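Local coordinates for hypothetical protein Atu1540 (Agrobacterium tumefaciens str. C58, PDB 2HWJ), which is of unknown function but is probably a member of a ParB-like nuclease family, at residues S157-I169 with E184-P198. Numbering follows the deposited sequence.
Sequences SEFGWADFLRRRI and EAMKLAKSREARHLP
Helix 157-166 meets helix 184-189 nearly at right angles, with 105° between their directions and 11.1 Å between axes at closest approach, while residues 190-198 turn back along helix 157-166 and bring Pro198 beside Ser157. Leu197 is wedged between two aromatic rings: its CD1 sits 3.4 Å from the centroid of the Trp161 six-membered ring and 3.8 Å from that of Phe164, a CH-pi contact over a face of each. A branched leucine suits this slot, since CD2 still reaches Gly160 O, where the helix has no side chain in the way. The Trp161 side chain is buried, and its N-H is satisfied by a nearly straight hydrogen bond of 2.9 Å from NE1 to Pro198 O, in the ring plane. Small Ala189 and Ala194 let the far rim of the indole come close. In this helical C-terminal part of the chain, helix 178-189 and the residues after it pack on helix 157-166, and helix 135-146 touches Trp161 as well. Phe164, its CG anti to the backbone N (chi1 174°), carries its ring out to Ala194 CB; being flat, it offers one face to Leu197 CD1 and the opposite one to Arg168 CD. Arg168, extended from CG to NE, lays a guanidinium face over Phe164 CE1, donates a hydrogen bond from NH1 to Phe164 O, and forms a salt bridge from NE to Glu193 OE1 at 3.1 Å; NH2 pairs with Glu98 of the second subunit. Farther along, Ala185 is small enough for Leu165 CD2 to lie 3.5 Å from its CB, close to the helix backbone, and Ile169 CG1 rests on Leu188 CD1.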
loop_
_atom_site.group_PDB
_atom_site.type_symbol
_atom_site.label_atom_id
_atom_site.label_comp_id
_atom_site.label_asym_id
_atom_site.label_seq_id
_atom_site.Cartn_x
_atom_site.Cartn_y
_atom_site.Cartn_z
ATOM N N SER A 157 8.144 -8.101 7.542
ATOM C CA SER A 157 7.918 -9.408 6.882
ATOM C C SER A 157 8.674 -10.475 7.598
ATOM O O SER A 157 8.128 -11.497 7.954
ATOM C CB SER A 157 8.497 -9.379 5.484
ATOM O OG SER A 157 8.058 -10.482 4.662
ATOM N N GLU A 158 9.963 -10.239 7.774
ATOM C CA GLU A 158 10.865 -11.172 8.400
ATOM C C GLU A 158 10.463 -11.544 9.799
ATOM O O GLU A 158 10.515 -12.700 10.177
ATOM C CB GLU A 158 12.292 -10.607 8.415
ATOM C CG GLU A 158 12.997 -10.675 7.087
ATOM C CD GLU A 158 12.763 -9.468 6.212
ATOM O OE1 GLU A 158 12.040 -8.484 6.622
ATOM O OE2 GLU A 158 13.320 -9.526 5.083
ATOM N N PHE A 159 10.050 -10.580 10.567
ATOM C CA PHE A 159 9.671 -10.899 11.890
ATOM C C PHE A 159 8.457 -11.843 11.959
ATOM O O PHE A 159 8.331 -12.632 12.908
ATOM C CB PHE A 159 9.532 -9.632 12.724
ATOM C CG PHE A 159 10.842 -9.203 13.367
ATOM C CD1 PHE A 159 11.478 -8.018 12.990
ATOM C CD2 PHE A 159 11.477 -10.030 14.318
ATOM C CE1 PHE A 159 12.703 -7.644 13.592
ATOM C CE2 PHE A 159 12.701 -9.670 14.925
ATOM C CZ PHE A 159 13.299 -8.466 14.571
ATOM N N GLY A 160 7.617 -11.809 10.917
ATOM C CA GLY A 160 6.503 -12.756 10.751
ATOM C C GLY A 160 6.964 -14.171 10.522
ATOM O O GLY A 160 6.481 -15.119 11.147
ATOM N N TRP A 161 7.959 -14.304 9.667
ATOM C CA TRP A 161 8.611 -15.590 9.426
ATOM C C TRP A 161 9.366 -16.081 10.662
ATOM O O TRP A 161 9.292 -17.280 11.007
ATOM C CB TRP A 161 9.520 -15.509 8.202
ATOM C CG TRP A 161 8.684 -15.575 6.945
ATOM C CD1 TRP A 161 8.116 -14.527 6.271
ATOM C CD2 TRP A 161 8.230 -16.755 6.295
ATOM N NE1 TRP A 161 7.384 -14.984 5.239
ATOM C CE2 TRP A 161 7.424 -16.347 5.222
ATOM C CE3 TRP A 161 8.458 -18.135 6.500
ATOM C CZ2 TRP A 161 6.855 -17.244 4.335
ATOM C CZ3 TRP A 161 7.878 -19.043 5.626
ATOM C CH2 TRP A 161 7.087 -18.584 4.541
ATOM N N ALA A 162 10.058 -15.168 11.341
ATOM C CA ALA A 162 10.738 -15.557 12.553
ATOM C C ALA A 162 9.748 -16.055 13.621
ATOM O O ALA A 162 10.001 -17.030 14.277
ATOM C CB ALA A 162 11.595 -14.420 13.084
ATOM N N ASP A 163 8.607 -15.408 13.781
ATOM C CA ASP A 163 7.681 -15.925 14.732
ATOM C C ASP A 163 7.153 -17.343 14.303
ATOM O O ASP A 163 7.077 -18.272 15.096
ATOM C CB ASP A 163 6.595 -14.887 15.026
ATOM C CG ASP A 163 5.327 -15.531 15.643
ATOM O OD1 ASP A 163 5.466 -16.265 16.680
ATOM O OD2 ASP A 163 4.186 -15.346 15.114
ATOM N N PHE A 164 6.850 -17.539 13.033
ATOM C CA PHE A 164 6.438 -18.852 12.554
ATOM C C PHE A 164 7.513 -19.896 12.930
ATOM O O PHE A 164 7.216 -20.876 13.589
ATOM C CB PHE A 164 6.226 -18.732 11.049
ATOM C CG PHE A 164 5.935 -20.032 10.332
ATOM C CD1 PHE A 164 4.687 -20.603 10.379
ATOM C CD2 PHE A 164 6.896 -20.629 9.524
ATOM C CE1 PHE A 164 4.410 -21.751 9.686
ATOM C CE2 PHE A 164 6.601 -21.800 8.833
ATOM C CZ PHE A 164 5.371 -22.343 8.930
ATOM N N LEU A 165 8.779 -19.648 12.585
ATOM C CA LEU A 165 9.772 -20.635 12.801
ATOM C C LEU A 165 9.933 -20.850 14.300
ATOM O O LEU A 165 10.328 -21.986 14.726
ATOM C CB LEU A 165 11.089 -20.273 12.165
ATOM C CG LEU A 165 11.014 -19.955 10.668
ATOM C CD1 LEU A 165 12.113 -19.024 10.294
ATOM C CD2 LEU A 165 10.975 -21.205 9.746
ATOM N N ARG A 166 9.618 -19.842 15.132
ATOM C CA ARG A 166 10.170 -19.963 16.469
ATOM C C ARG A 166 9.289 -20.854 17.193
ATOM O O ARG A 166 9.725 -21.442 18.211
ATOM C CB ARG A 166 10.391 -18.673 17.224
ATOM C CG ARG A 166 9.554 -18.421 18.459
ATOM C CD ARG A 166 9.322 -16.860 18.595
ATOM N NE ARG A 166 10.631 -16.241 18.826
ATOM C CZ ARG A 166 11.197 -15.309 18.083
ATOM N NH1 ARG A 166 10.574 -14.772 17.084
ATOM N NH2 ARG A 166 12.404 -14.899 18.398
ATOM N N ARG A 167 8.079 -21.022 16.650
ATOM C CA ARG A 167 7.121 -21.915 17.309
ATOM C C ARG A 167 7.260 -23.365 16.840
ATOM O O ARG A 167 6.554 -24.217 17.276
ATOM C CB ARG A 167 5.707 -21.404 17.110
ATOM C CG ARG A 167 5.612 -19.908 17.100
ATOM C CD ARG A 167 4.223 -19.414 16.756
ATOM N NE ARG A 167 3.479 -19.284 17.981
ATOM C CZ ARG A 167 2.987 -18.150 18.471
ATOM N NH1 ARG A 167 3.147 -17.006 17.834
ATOM N NH2 ARG A 167 2.318 -18.177 19.623
ATOM N N ARG A 168 8.235 -23.622 15.982
ATOM C CA ARG A 168 8.317 -24.858 15.214
ATOM C C ARG A 168 9.703 -25.418 15.105
ATOM O O ARG A 168 9.865 -26.531 14.744
ATOM C CB ARG A 168 7.869 -24.580 13.793
ATOM C CG ARG A 168 6.388 -24.660 13.666
ATOM C CD ARG A 168 5.917 -24.134 12.357
ATOM N NE ARG A 168 4.467 -23.975 12.403
ATOM C CZ ARG A 168 3.860 -22.893 12.861
ATOM N NH1 ARG A 168 4.607 -21.884 13.280
ATOM N NH2 ARG A 168 2.529 -22.803 12.866
ATOM N N ILE A 169 10.734 -24.624 15.310
ATOM C CA ILE A 169 12.047 -25.194 15.263
ATOM C C ILE A 169 12.652 -25.002 16.654
ATOM O O ILE A 169 12.547 -23.928 17.267
ATOM C CB ILE A 169 12.877 -24.589 14.135
ATOM C CG1 ILE A 169 12.266 -24.872 12.755
ATOM C CG2 ILE A 169 14.316 -25.103 14.171
ATOM C CD1 ILE A 169 13.072 -24.152 11.613
ATOM N N GLU A 184 15.483 -27.171 7.822
ATOM C CA GLU A 184 14.143 -27.353 8.325
ATOM C C GLU A 184 13.206 -26.243 7.903
ATOM O O GLU A 184 12.099 -26.530 7.444
ATOM C CB GLU A 184 14.135 -27.539 9.845
ATOM C CG GLU A 184 14.107 -29.012 10.151
ATOM C CD GLU A 184 13.174 -29.420 11.324
ATOM O OE1 GLU A 184 12.226 -28.632 11.699
ATOM O OE2 GLU A 184 13.396 -30.577 11.839
ATOM N N ALA A 185 13.661 -25.009 8.066
ATOM C CA ALA A 185 12.887 -23.850 7.758
ATOM C C ALA A 185 12.457 -23.870 6.304
ATOM O O ALA A 185 11.305 -23.523 5.907
ATOM C CB ALA A 185 13.731 -22.599 8.008
HETATM N N MSE A 186 13.421 -24.272 5.492
HETATM C CA MSE A 186 13.206 -24.410 4.067
HETATM C C MSE A 186 12.123 -25.488 3.757
HETATM O O MSE A 186 11.247 -25.278 2.908
HETATM C CB MSE A 186 14.547 -24.666 3.414
HETATM C CG MSE A 186 14.521 -24.753 1.958
HETATM SE SE MSE A 186 13.765 -23.150 1.138
HETATM C CE MSE A 186 14.089 -23.674 -0.770
ATOM N N LYS A 187 12.163 -26.626 4.457
ATOM C CA LYS A 187 11.075 -27.598 4.334
ATOM C C LYS A 187 9.750 -26.953 4.831
ATOM O O LYS A 187 8.688 -27.265 4.290
ATOM C CB LYS A 187 11.412 -28.874 5.067
ATOM C CG LYS A 187 10.343 -29.880 5.253
ATOM C CD LYS A 187 11.072 -31.265 5.315
ATOM C CE LYS A 187 10.270 -32.411 5.930
ATOM N NZ LYS A 187 10.880 -32.809 7.254
ATOM N N LEU A 188 9.794 -26.031 5.795
ATOM C CA LEU A 188 8.544 -25.595 6.311
ATOM C C LEU A 188 7.951 -24.501 5.400
ATOM O O LEU A 188 6.731 -24.511 5.094
ATOM C CB LEU A 188 8.679 -25.118 7.754
ATOM C CG LEU A 188 8.822 -26.110 8.922
ATOM C CD1 LEU A 188 9.721 -25.497 9.944
ATOM C CD2 LEU A 188 7.506 -26.627 9.571
ATOM N N ALA A 189 8.810 -23.542 5.014
ATOM C CA ALA A 189 8.442 -22.455 4.108
ATOM C C ALA A 189 7.566 -22.974 2.929
ATOM O O ALA A 189 6.505 -22.404 2.613
ATOM C CB ALA A 189 9.664 -21.851 3.592
ATOM N N LYS A 190 8.032 -24.041 2.294
ATOM C CA LYS A 190 7.344 -24.690 1.222
ATOM C C LYS A 190 6.080 -25.443 1.629
ATOM O O LYS A 190 5.412 -26.001 0.783
ATOM C CB LYS A 190 8.275 -25.755 0.559
ATOM C CG LYS A 190 9.553 -25.231 -0.162
ATOM C CD LYS A 190 9.294 -23.993 -1.164
ATOM C CE LYS A 190 9.845 -22.611 -0.662
ATOM N NZ LYS A 190 10.498 -21.912 -1.819
ATOM N N SER A 191 5.780 -25.584 2.899
ATOM C CA SER A 191 4.647 -26.429 3.218
ATOM C C SER A 191 3.438 -25.540 3.176
ATOM O O SER A 191 3.531 -24.319 3.282
ATOM C CB SER A 191 4.776 -27.141 4.574
ATOM O OG SER A 191 4.600 -26.196 5.638
ATOM N N ARG A 192 2.295 -26.185 2.988
ATOM C CA ARG A 192 1.036 -25.520 3.070
ATOM C C ARG A 192 0.851 -24.803 4.414
ATOM O O ARG A 192 0.139 -23.807 4.448
ATOM C CB ARG A 192 -0.102 -26.460 2.683
ATOM C CG ARG A 192 -0.628 -26.134 1.207
ATOM C CD ARG A 192 -1.852 -26.961 0.822
ATOM N NE ARG A 192 -1.620 -28.362 1.184
ATOM C CZ ARG A 192 -2.455 -29.374 0.905
ATOM N NH1 ARG A 192 -3.599 -29.137 0.256
ATOM N NH2 ARG A 192 -2.148 -30.632 1.252
ATOM N N GLU A 193 1.535 -25.232 5.480
ATOM C CA GLU A 193 1.408 -24.593 6.779
ATOM C C GLU A 193 1.829 -23.092 6.848
ATOM O O GLU A 193 1.268 -22.290 7.632
ATOM C CB GLU A 193 2.191 -25.382 7.802
ATOM C CG GLU A 193 1.705 -25.097 9.263
ATOM C CD GLU A 193 1.895 -26.283 10.246
ATOM O OE1 GLU A 193 2.884 -26.296 11.068
ATOM O OE2 GLU A 193 1.042 -27.210 10.178
ATOM N N ALA A 194 2.811 -22.720 6.029
ATOM C CA ALA A 194 3.267 -21.373 5.952
ATOM C C ALA A 194 2.448 -20.572 4.952
ATOM O O ALA A 194 2.817 -19.426 4.647
ATOM C CB ALA A 194 4.718 -21.364 5.553
ATOM N N ARG A 195 1.348 -21.122 4.427
ATOM C CA ARG A 195 0.623 -20.403 3.360
ATOM C C ARG A 195 0.121 -19.003 3.694
ATOM O O ARG A 195 -0.054 -18.212 2.813
ATOM C CB ARG A 195 -0.503 -21.240 2.739
ATOM C CG ARG A 195 -1.779 -21.349 3.608
ATOM C CD ARG A 195 -2.752 -22.489 3.169
ATOM N NE ARG A 195 -3.437 -23.050 4.353
ATOM C CZ ARG A 195 -3.275 -24.285 4.857
ATOM N NH1 ARG A 195 -2.478 -25.178 4.290
ATOM N NH2 ARG A 195 -3.942 -24.654 5.935
ATOM N N HIS A 196 -0.084 -18.712 4.963
ATOM C CA HIS A 196 -0.707 -17.480 5.454
ATOM C C HIS A 196 0.313 -16.404 5.638
ATOM O O HIS A 196 -0.048 -15.324 6.039
ATOM C CB HIS A 196 -1.264 -17.711 6.831
ATOM C CG HIS A 196 -0.243 -18.281 7.745
ATOM N ND1 HIS A 196 0.363 -17.541 8.738
ATOM C CD2 HIS A 196 0.406 -19.473 7.717
ATOM C CE1 HIS A 196 1.287 -18.278 9.333
ATOM N NE2 HIS A 196 1.345 -19.447 8.722
ATOM N N LEU A 197 1.590 -16.694 5.397
ATOM C CA LEU A 197 2.665 -15.730 5.600
ATOM C C LEU A 197 2.937 -14.891 4.386
ATOM O O LEU A 197 2.751 -15.358 3.270
ATOM C CB LEU A 197 3.940 -16.434 5.957
ATOM C CG LEU A 197 3.923 -17.061 7.366
ATOM C CD1 LEU A 197 5.057 -18.082 7.493
ATOM C CD2 LEU A 197 3.999 -16.018 8.497
ATOM N N PRO A 198 3.434 -13.653 4.564
ATOM C CA PRO A 198 3.641 -12.812 3.381
ATOM C C PRO A 198 4.832 -13.312 2.598
ATOM O O PRO A 198 5.869 -13.609 3.173
ATOM C CB PRO A 198 4.014 -11.472 3.998
ATOM C CG PRO A 198 4.680 -11.837 5.334
ATOM C CD PRO A 198 3.908 -13.008 5.814
#